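Local coordinates for alpha-rhamnosidase (Dictyoglomus thermophilum, PDB 6I60), which probably catalyses the hydrolysis of terminal non-reducing alpha-L-rhamnose residues in alpha-L-rhamnosides, at residues Phe179-Ser184 with Glu285-Thr290; Phe183-Lys188 with Gly241-Gly246; Arg191-Ile196 with Asp233-Ile238. One frame throughout, in Å; residues are numbered along the deposited sequence.

In the fold
Interactions 1 and 2 share strand 171-184: its middle part pairs with 285-290 along one edge, and its end at Phe-183 and Ser-184 pairs with 241-246 along the other. Their centres lie about 13 Å apart, and the side chain of Trp-287 packs on Ile-245. Interaction 3 belongs to the facing sheet of the same beta-sandwich, where strand 189-199 meets the turn that leads back to strand 242-250; it reaches interaction 2 where Ile-185 packs on Ile-238. Chemistry follows place: interaction 2, mostly buried, uses ring, amide and aliphatic contacts, interaction 1 puts a lysine stem on a buried indole, and the partly buried interaction 3 adds a salt bridge at its more exposed side.

Interaction 1 (Phe179-Ser184 with Glu285-Thr290); sequences FRKSFS and ESWKTT
Arg-180 and Lys-288 pair through their backbones as an antiparallel hydrogen-bonded pair. Arg-180 N donates to Lys-288 O at 2.9 Å, and Lys-288 N returns a bond of 2.8 Å to Arg-180 O. The Arg-180 and Lys-288 side chains leave the same face of the sheet and find polar partners beyond the contact, Arg-180 NE at Trp-314 O and Lys-288 NZ at Trp-324 O. A CA-H...O contact from Phe-179 CA to Lys-288 O, 3.4 Å long, supplements the amide bonds.

The indole of Trp-287 supplies the main side-chain contact. Lys-181 CB sits over its face, 3.5 Å from the centroid of the five-membered ring and 11° off the normal, a CH-pi interaction. With CG anti to the backbone N (chi1 166°) and a bend at chi2, the lysine stem then runs across the pyrrole side, where CD comes within 3.5 Å of Trp-287 CD1. A long aliphatic stem suits this place because it can cover an aromatic face while keeping its ammonium group clear of it. CD and CE also pass beside Ser-286 OG.

Strand 171-184 is here joined to the start of strand 288-298 within a beta-sandwich, and Trp-287 and Phe-179 both reach Leu-265 on the facing sheet, consistent with large apolar residues at these positions. Trp-287 NE1, although buried, is satisfied by Val-282 O.

Contacts of the Phe-179 side chain finish the other end. Phe-179 CB meets the indole at its edge, in plane, 3.8 Å from Trp-287 CE3. Beyond it, the Phe-179 ring and Thr-289 lie side by side, with Thr-289 OG1 above the ring face near its rim, 3.5 Å from Phe-179 CE2; that hydroxyl is hydrogen-bonded to Met-178 O.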
loop_
_atom_site.group_PDB
_atom_site.type_symbol
_atom_site.label_atom_id
_atom_site.label_comp_id
_atom_site.label_asym_id
_atom_site.label_seq_id
_atom_site.Cartn_x
_atom_site.Cartn_y
_atom_site.Cartn_z
ATOM N N PHE A 179 26.689 11.463 -12.939
ATOM C CA PHE A 179 27.858 11.587 -12.078
ATOM C C PHE A 179 28.715 10.341 -12.213
ATOM O O PHE A 179 28.197 9.219 -12.184
ATOM C CB PHE A 179 27.448 11.800 -10.618
ATOM C CG PHE A 179 26.753 13.107 -10.373
ATOM C CD1 PHE A 179 25.378 13.209 -10.496
ATOM C CD2 PHE A 179 27.474 14.237 -10.027
ATOM C CE1 PHE A 179 24.735 14.411 -10.274
ATOM C CE2 PHE A 179 26.837 15.443 -9.806
ATOM C CZ PHE A 179 25.465 15.529 -9.929
ATOM N N ARG A 180 30.024 10.540 -12.354
ATOM C CA ARG A 180 30.962 9.455 -12.597
ATOM C C ARG A 180 32.173 9.598 -11.688
ATOM O O ARG A 180 32.670 10.707 -11.470
ATOM C CB ARG A 180 31.414 9.434 -14.061
ATOM C CG ARG A 180 32.487 8.408 -14.345
ATOM C CD ARG A 180 33.123 8.601 -15.711
ATOM N NE ARG A 180 33.363 7.331 -16.396
ATOM C CZ ARG A 180 34.172 6.368 -15.960
ATOM N NH1 ARG A 180 34.856 6.509 -14.829
ATOM N NH2 ARG A 180 34.309 5.256 -16.667
ATOM N N LYS A 181 32.642 8.467 -11.162
ATOM C CA LYS A 181 33.850 8.419 -10.351
ATOM C C LYS A 181 34.535 7.082 -10.591
ATOM O O LYS A 181 33.872 6.046 -10.680
ATOM C CB LYS A 181 33.536 8.609 -8.861
ATOM C CG LYS A 181 34.674 8.237 -7.921
ATOM C CD LYS A 181 35.581 9.428 -7.651
ATOM C CE LYS A 181 36.927 8.989 -7.097
ATOM N NZ LYS A 181 37.913 8.729 -8.183
ATOM N N SER A 182 35.859 7.112 -10.706
ATOM C CA SER A 182 36.650 5.919 -10.969
ATOM C C SER A 182 37.471 5.554 -9.740
ATOM O O SER A 182 37.988 6.433 -9.042
ATOM C CB SER A 182 37.569 6.131 -12.175
ATOM O OG SER A 182 38.010 7.477 -12.245
ATOM N N PHE A 183 37.579 4.254 -9.474
ATOM C CA PHE A 183 38.401 3.746 -8.387
ATOM C C PHE A 183 39.071 2.456 -8.837
ATOM O O PHE A 183 38.653 1.821 -9.809
ATOM C CB PHE A 183 37.585 3.518 -7.107
ATOM C CG PHE A 183 36.466 2.526 -7.260
ATOM C CD1 PHE A 183 35.251 2.909 -7.807
ATOM C CD2 PHE A 183 36.622 1.214 -6.841
ATOM C CE1 PHE A 183 34.217 2.000 -7.944
ATOM C CE2 PHE A 183 35.589 0.301 -6.972
ATOM C CZ PHE A 183 34.386 0.695 -7.525
ATOM N N SER A 184 40.123 2.072 -8.118
ATOM C CA SER A 184 40.937 0.920 -8.474
ATOM C C SER A 184 40.860 -0.141 -7.385
ATOM O O SER A 184 40.787 0.179 -6.193
ATOM C CB SER A 184 42.396 1.328 -8.703
ATOM O OG SER A 184 42.606 1.728 -10.047
ATOM N N GLU A 285 34.211 16.220 -4.538
ATOM C CA GLU A 285 34.472 17.030 -5.721
ATOM C C GLU A 285 35.343 16.327 -6.752
ATOM O O GLU A 285 35.457 16.818 -7.880
ATOM C CB GLU A 285 35.129 18.352 -5.323
ATOM C CG GLU A 285 34.239 19.266 -4.504
ATOM C CD GLU A 285 34.962 19.856 -3.314
ATOM O OE1 GLU A 285 35.505 20.973 -3.439
ATOM O OE2 GLU A 285 34.983 19.201 -2.249
ATOM N N SER A 286 35.964 15.201 -6.400
ATOM C CA SER A 286 36.717 14.436 -7.386
ATOM C C SER A 286 35.816 13.751 -8.405
ATOM O O SER A 286 36.329 13.126 -9.340
ATOM C CB SER A 286 37.597 13.399 -6.685
ATOM O OG SER A 286 36.843 12.262 -6.298
ATOM N N TRP A 287 34.499 13.857 -8.249
ATOM C CA TRP A 287 33.562 13.249 -9.181
ATOM C C TRP A 287 33.381 14.127 -10.410
ATOM O O TRP A 287 33.334 15.357 -10.314
ATOM C CB TRP A 287 32.208 13.030 -8.511
ATOM C CG TRP A 287 32.179 11.899 -7.539
ATOM C CD1 TRP A 287 33.070 11.652 -6.539
ATOM C CD2 TRP A 287 31.197 10.859 -7.468
ATOM N NE1 TRP A 287 32.709 10.520 -5.850
ATOM C CE2 TRP A 287 31.560 10.015 -6.401
ATOM C CE3 TRP A 287 30.048 10.559 -8.205
ATOM C CZ2 TRP A 287 30.817 8.892 -6.053
ATOM C CZ3 TRP A 287 29.310 9.448 -7.856
ATOM C CH2 TRP A 287 29.696 8.626 -6.790
ATOM N N LYS A 288 33.269 13.487 -11.566
ATOM C CA LYS A 288 32.960 14.195 -12.797
ATOM C C LYS A 288 31.457 14.167 -13.049
ATOM O O LYS A 288 30.725 13.338 -12.502
ATOM C CB LYS A 288 33.715 13.581 -13.975
ATOM C CG LYS A 288 35.210 13.850 -13.950
ATOM C CD LYS A 288 35.508 15.314 -13.665
ATOM C CE LYS A 288 36.901 15.696 -14.142
ATOM N NZ LYS A 288 36.932 15.984 -15.603
ATOM N N THR A 289 30.998 15.093 -13.887
ATOM C CA THR A 289 29.569 15.224 -14.129
ATOM C C THR A 289 29.337 15.870 -15.487
ATOM O O THR A 289 30.185 16.611 -15.992
ATOM C CB THR A 289 28.890 16.040 -13.022
ATOM O OG1 THR A 289 27.473 16.039 -13.228
ATOM C CG2 THR A 289 29.407 17.472 -13.017
ATOM N N THR A 290 28.175 15.576 -16.068
ATOM C CA THR A 290 27.818 16.066 -17.395
ATOM C C THR A 290 26.325 15.855 -17.610
ATOM O O THR A 290 25.642 15.218 -16.802
ATOM C CB THR A 290 28.611 15.352 -18.491
ATOM O OG1 THR A 290 28.020 15.632 -19.766
ATOM C CG2 THR A 290 28.582 13.858 -18.259
#

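Interaction 2 (Phe183-Lys188 with Gly241-Gly246); sequences FSISKK and GKNAIG
Phe-183 pairs with Asn-243 as an antiparallel hydrogen-bonded pair near the end of strand 171-184, which neighbours strand 242-250 in one sheet of the beta-sandwich. Asn-243 N donates to Phe-183 O at 2.8 Å, while the return bond from Phe-183 N to Asn-243 O is weak at 3.3 Å. The Phe-183 ring turns back over its partner: chi1 of 60° sets CG between the backbone N and the carbonyl carbon, and one ring face comes to lie on Asn-243 CB. That CH-pi contact is centred, with CB 3.5 Å from the ring centroid. The amide of Asn-243 stands at 66° to the ring plane, its ND2 nearest CE2 and CZ. Ile-245 CG2 touches the ring at its edge, 3.8 Å from Phe-183 CE1; a flat ring suits the place, offering a face to the asparagine stem and an edge to the branched isoleucine.

Ser-184 stands opposite Lys-242 in a non-hydrogen-bonded pair; both residues are exposed here, where a small polar serine is at no disadvantage. Its CA approaches Gly-241 O, 3.6 Å away.

Ile-185 follows as the strand ends, and continues the pairing with a bond from its N to Gly-241 O. Its buried side chain packs on Ile-238 and Tyr-273, and its CG1 lies 3.6 Å from Asn-243 ND2.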
loop_
_atom_site.group_PDB
_atom_site.type_symbol
_atom_site.label_atom_id
_atom_site.label_comp_id
_atom_site.label_asym_id
_atom_site.label_seq_id
_atom_site.Cartn_x
_atom_site.Cartn_y
_atom_site.Cartn_z
ATOM N N PHE A 183 37.579 4.254 -9.474
ATOM C CA PHE A 183 38.401 3.746 -8.387
ATOM C C PHE A 183 39.071 2.456 -8.837
ATOM O O PHE A 183 38.653 1.821 -9.809
ATOM C CB PHE A 183 37.585 3.518 -7.107
ATOM C CG PHE A 183 36.466 2.526 -7.260
ATOM C CD1 PHE A 183 35.251 2.909 -7.807
ATOM C CD2 PHE A 183 36.622 1.214 -6.841
ATOM C CE1 PHE A 183 34.217 2.000 -7.944
ATOM C CE2 PHE A 183 35.589 0.301 -6.972
ATOM C CZ PHE A 183 34.386 0.695 -7.525
ATOM N N SER A 184 40.123 2.072 -8.118
ATOM C CA SER A 184 40.937 0.920 -8.474
ATOM C C SER A 184 40.860 -0.141 -7.385
ATOM O O SER A 184 40.787 0.179 -6.193
ATOM C CB SER A 184 42.396 1.328 -8.703
ATOM O OG SER A 184 42.606 1.728 -10.047
ATOM N N ILE A 185 40.875 -1.405 -7.803
ATOM C CA ILE A 185 40.841 -2.548 -6.900
ATOM C C ILE A 185 42.006 -3.468 -7.242
ATOM O O ILE A 185 42.333 -3.658 -8.420
ATOM C CB ILE A 185 39.499 -3.309 -6.991
ATOM C CG1 ILE A 185 38.320 -2.344 -6.843
ATOM C CG2 ILE A 185 39.423 -4.399 -5.934
ATOM C CD1 ILE A 185 38.156 -1.784 -5.445
ATOM N N SER A 186 42.640 -4.031 -6.213
ATOM C CA SER A 186 43.755 -4.949 -6.417
ATOM C C SER A 186 43.532 -6.255 -5.661
ATOM O O SER A 186 43.335 -7.307 -6.279
ATOM C CB SER A 186 45.071 -4.297 -5.985
ATOM O OG SER A 186 44.873 -3.443 -4.873
ATOM N N LYS A 187 43.567 -6.199 -4.330
ATOM C CA LYS A 187 43.292 -7.372 -3.513
ATOM C C LYS A 187 41.849 -7.828 -3.704
ATOM O O LYS A 187 40.943 -7.019 -3.923
ATOM C CB LYS A 187 43.553 -7.066 -2.038
ATOM N N LYS A 188 41.633 -9.140 -3.616
ATOM C CA LYS A 188 40.323 -9.677 -3.958
ATOM C C LYS A 188 39.301 -9.380 -2.871
ATOM O O LYS A 188 39.585 -9.477 -1.675
ATOM C CB LYS A 188 40.391 -11.181 -4.236
ATOM C CG LYS A 188 40.959 -11.556 -5.622
ATOM C CD LYS A 188 40.697 -10.521 -6.753
ATOM C CE LYS A 188 39.223 -10.254 -7.105
ATOM N NZ LYS A 188 39.081 -8.837 -7.561
ATOM N N GLY A 241 40.918 -4.590 -12.143
ATOM C CA GLY A 241 41.683 -3.360 -12.250
ATOM C C GLY A 241 40.899 -2.074 -12.083
ATOM O O GLY A 241 40.528 -1.703 -10.966
ATOM N N LYS A 242 40.659 -1.370 -13.185
ATOM C CA LYS A 242 39.944 -0.103 -13.130
ATOM C C LYS A 242 38.450 -0.342 -12.956
ATOM O O LYS A 242 37.886 -1.294 -13.506
ATOM C CB LYS A 242 40.204 0.716 -14.394
ATOM C CG LYS A 242 41.113 1.916 -14.176
ATOM C CD LYS A 242 40.632 3.127 -14.961
ATOM C CE LYS A 242 41.791 3.844 -15.639
ATOM N NZ LYS A 242 41.322 4.846 -16.638
ATOM N N ASN A 243 37.809 0.526 -12.178
ATOM C CA ASN A 243 36.387 0.424 -11.897
ATOM C C ASN A 243 35.710 1.753 -12.191
ATOM O O ASN A 243 36.345 2.812 -12.201
ATOM C CB ASN A 243 36.124 0.027 -10.444
ATOM C CG ASN A 243 36.327 -1.447 -10.201
ATOM O OD1 ASN A 243 37.130 -2.095 -10.871
ATOM N ND2 ASN A 243 35.597 -1.990 -9.237
ATOM N N ALA A 244 34.402 1.685 -12.420
ATOM C CA ALA A 244 33.618 2.871 -12.722
ATOM C C ALA A 244 32.225 2.713 -12.132
ATOM O O ALA A 244 31.665 1.614 -12.129
ATOM C CB ALA A 244 33.530 3.117 -14.232
ATOM N N ILE A 245 31.678 3.816 -11.633
ATOM C CA ILE A 245 30.315 3.852 -11.125
ATOM C C ILE A 245 29.546 4.924 -11.886
ATOM O O ILE A 245 30.118 5.921 -12.341
ATOM C CB ILE A 245 30.272 4.110 -9.605
ATOM C CG1 ILE A 245 31.231 5.233 -9.229
ATOM C CG2 ILE A 245 30.652 2.857 -8.842
ATOM C CD1 ILE A 245 30.609 6.592 -9.259
ATOM N N GLY A 246 28.239 4.714 -12.022
ATOM C CA GLY A 246 27.402 5.648 -12.749
ATOM C C GLY A 246 26.088 5.953 -12.060
ATOM O O GLY A 246 25.347 5.037 -11.690
#

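Interaction 3 (Arg191-Ile196 with Asp233-Ile238); sequences RARVYI and DVSKNI
A bend at chi2 (-63°) folds Arg-193 so that its NH1 comes back over its own strand, while Asp-233, with CG anti to its backbone N (chi1 162°), extends to meet it. NH1 and Asp-233 OD1 form a salt bridge of 3.0 Å, the guanidinium and carboxylate planes lying 69° apart. The same NH1 also donates to Ala-192 O, which lies in the guanidinium plane.

Ala-192 O accepts twice. Val-234 N reaches it at 3.2 Å from one face of the carbonyl plane and Arg-193 NH1 from the opposite face, so neither bond follows a lone pair. Ala-192 N donates to Ser-235 OG at 2.8 Å. That hydroxyl in turn donates to Asp-233 OD1, 2.9 Å away, and a weak bond from Ser-235 N to the same oxygen closes an Asx turn. With an alanine here, Ala-192 N would probably be left without its acceptor and Asp-233 OD1 without its hydroxyl donor, held by Arg-193 and the weak backbone bond.

These bonds mark the place where strand 226-233, paired with 189-199 in one sheet of the beta-sandwich, ends and the chain turns toward strand 242-250 of the facing sheet. Arg-193 and Asp-233 form an antiparallel non-hydrogen-bonded pair at this end.

The other side of strand 189-199 faces the sandwich interior, where small and branched side chains fit. Ala-192 CB touches Val-234 CG2 at 3.7 Å and Ile-238 CG1 at 3.8 Å, its smallness letting the turn come close. The side chains of Val-194 and Val-234 cross at about a right angle, their CG2 methyls 3.6 Å apart.

Outward, Arg-191 CD lies over the guanidinium face of Arg-193 opposite Asp-233 CB. Glu-136 of strand 133-137 takes salt bridges from Arg-193 NH2 and Arg-191 NH1, while Arg-191 NH2 bonds to Cys-110 O and its NE to Glu-272.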
loop_
_atom_site.group_PDB
_atom_site.type_symbol
_atom_site.label_atom_id
_atom_site.label_comp_id
_atom_site.label_asym_id
_atom_site.label_seq_id
_atom_site.Cartn_x
_atom_site.Cartn_y
_atom_site.Cartn_z
ATOM N N ARG A 191 33.207 -8.645 0.122
ATOM C CA ARG A 191 31.847 -8.176 -0.097
ATOM C C ARG A 191 31.905 -6.702 -0.470
ATOM O O ARG A 191 32.889 -6.012 -0.191
ATOM C CB ARG A 191 30.967 -8.386 1.140
ATOM C CG ARG A 191 31.212 -7.374 2.243
ATOM C CD ARG A 191 30.060 -7.336 3.229
ATOM N NE ARG A 191 30.475 -6.800 4.521
ATOM C CZ ARG A 191 29.679 -6.122 5.341
ATOM N NH1 ARG A 191 28.416 -5.895 5.004
ATOM N NH2 ARG A 191 30.144 -5.672 6.498
ATOM N N ALA A 192 30.837 -6.229 -1.109
ATOM C CA ALA A 192 30.744 -4.835 -1.519
ATOM C C ALA A 192 29.329 -4.332 -1.287
ATOM O O ALA A 192 28.356 -5.032 -1.580
ATOM C CB ALA A 192 31.131 -4.652 -2.992
ATOM N N ARG A 193 29.224 -3.116 -0.760
ATOM C CA ARG A 193 27.941 -2.489 -0.488
ATOM C C ARG A 193 27.952 -1.059 -1.004
ATOM O O ARG A 193 29.002 -0.412 -1.072
ATOM C CB ARG A 193 27.613 -2.501 1.008
ATOM C CG ARG A 193 27.429 -3.892 1.587
ATOM C CD ARG A 193 26.242 -4.595 0.953
ATOM N NE ARG A 193 25.934 -5.851 1.627
ATOM C CZ ARG A 193 26.449 -7.026 1.284
ATOM N NH1 ARG A 193 27.300 -7.107 0.271
ATOM N NH2 ARG A 193 26.111 -8.121 1.952
ATOM N N VAL A 194 26.768 -0.570 -1.362
ATOM C CA VAL A 194 26.600 0.748 -1.963
ATOM C C VAL A 194 25.376 1.394 -1.329
ATOM O O VAL A 194 24.275 0.841 -1.401
ATOM C CB VAL A 194 26.448 0.662 -3.493
ATOM C CG1 VAL A 194 25.644 1.824 -4.024
ATOM C CG2 VAL A 194 27.812 0.624 -4.155
ATOM N N TYR A 195 25.569 2.549 -0.695
ATOM C CA TYR A 195 24.515 3.235 0.054
ATOM C C TYR A 195 24.266 4.581 -0.617
ATOM O O TYR A 195 24.990 5.549 -0.369
ATOM C CB TYR A 195 24.903 3.403 1.522
ATOM C CG TYR A 195 25.458 2.152 2.174
ATOM C CD1 TYR A 195 26.789 1.789 2.008
ATOM C CD2 TYR A 195 24.653 1.342 2.963
ATOM C CE1 TYR A 195 27.299 0.648 2.602
ATOM C CE2 TYR A 195 25.157 0.200 3.564
ATOM C CZ TYR A 195 26.479 -0.143 3.379
ATOM O OH TYR A 195 26.978 -1.278 3.975
ATOM N N ILE A 196 23.234 4.643 -1.457
ATOM C CA ILE A 196 22.973 5.796 -2.310
ATOM C C ILE A 196 21.616 6.389 -1.959
ATOM O O ILE A 196 20.676 5.663 -1.618
ATOM C CB ILE A 196 23.033 5.409 -3.804
ATOM C CG1 ILE A 196 22.677 6.599 -4.697
ATOM C CG2 ILE A 196 22.136 4.209 -4.085
ATOM C CD1 ILE A 196 23.132 6.447 -6.130
ATOM N N ASP A 233 23.767 -4.630 -2.964
ATOM C CA ASP A 233 24.853 -5.600 -2.901
ATOM C C ASP A 233 25.524 -5.638 -4.268
ATOM O O ASP A 233 24.959 -6.165 -5.231
ATOM C CB ASP A 233 24.335 -6.978 -2.497
ATOM C CG ASP A 233 25.311 -8.091 -2.834
ATOM O OD1 ASP A 233 26.514 -7.947 -2.526
ATOM O OD2 ASP A 233 24.876 -9.109 -3.410
ATOM N N VAL A 234 26.726 -5.075 -4.352
ATOM C CA VAL A 234 27.445 -4.987 -5.617
ATOM C C VAL A 234 28.736 -5.786 -5.523
ATOM O O VAL A 234 29.744 -5.434 -6.145
ATOM C CB VAL A 234 27.726 -3.522 -5.996
ATOM C CG1 VAL A 234 26.425 -2.800 -6.294
ATOM C CG2 VAL A 234 28.486 -2.821 -4.878
ATOM N N SER A 235 28.711 -6.869 -4.743
ATOM C CA SER A 235 29.896 -7.706 -4.592
ATOM C C SER A 235 30.349 -8.259 -5.937
ATOM O O SER A 235 31.458 -7.972 -6.403
ATOM C CB SER A 235 29.614 -8.839 -3.606
ATOM O OG SER A 235 29.365 -8.331 -2.308
ATOM N N LYS A 236 29.489 -9.038 -6.592
ATOM C CA LYS A 236 29.851 -9.659 -7.862
ATOM C C LYS A 236 29.747 -8.664 -9.010
ATOM O O LYS A 236 29.322 -9.021 -10.114
ATOM C CB LYS A 236 28.963 -10.878 -8.135
ATOM C CG LYS A 236 29.169 -12.041 -7.171
ATOM C CD LYS A 236 30.637 -12.229 -6.818
ATOM C CE LYS A 236 31.074 -13.671 -7.021
ATOM N NZ LYS A 236 32.453 -13.758 -7.577
ATOM N N ASN A 237 30.131 -7.412 -8.755
ATOM C CA ASN A 237 30.156 -6.387 -9.791
ATOM C C ASN A 237 31.444 -5.575 -9.763
ATOM O O ASN A 237 31.543 -4.579 -10.489
ATOM C CB ASN A 237 28.958 -5.437 -9.647
ATOM C CG ASN A 237 27.665 -6.040 -10.155
ATOM O OD1 ASN A 237 26.636 -5.984 -9.482
ATOM N ND2 ASN A 237 27.707 -6.610 -11.355
ATOM N N ILE A 238 32.434 -5.974 -8.965
ATOM C CA ILE A 238 33.565 -5.103 -8.663
ATOM C C ILE A 238 34.676 -5.177 -9.712
ATOM O O ILE A 238 35.360 -4.175 -9.947
ATOM C CB ILE A 238 34.091 -5.435 -7.253
ATOM C CG1 ILE A 238 33.166 -4.832 -6.194
ATOM C CG2 ILE A 238 35.516 -4.934 -7.045
ATOM C CD1 ILE A 238 32.778 -3.392 -6.465
#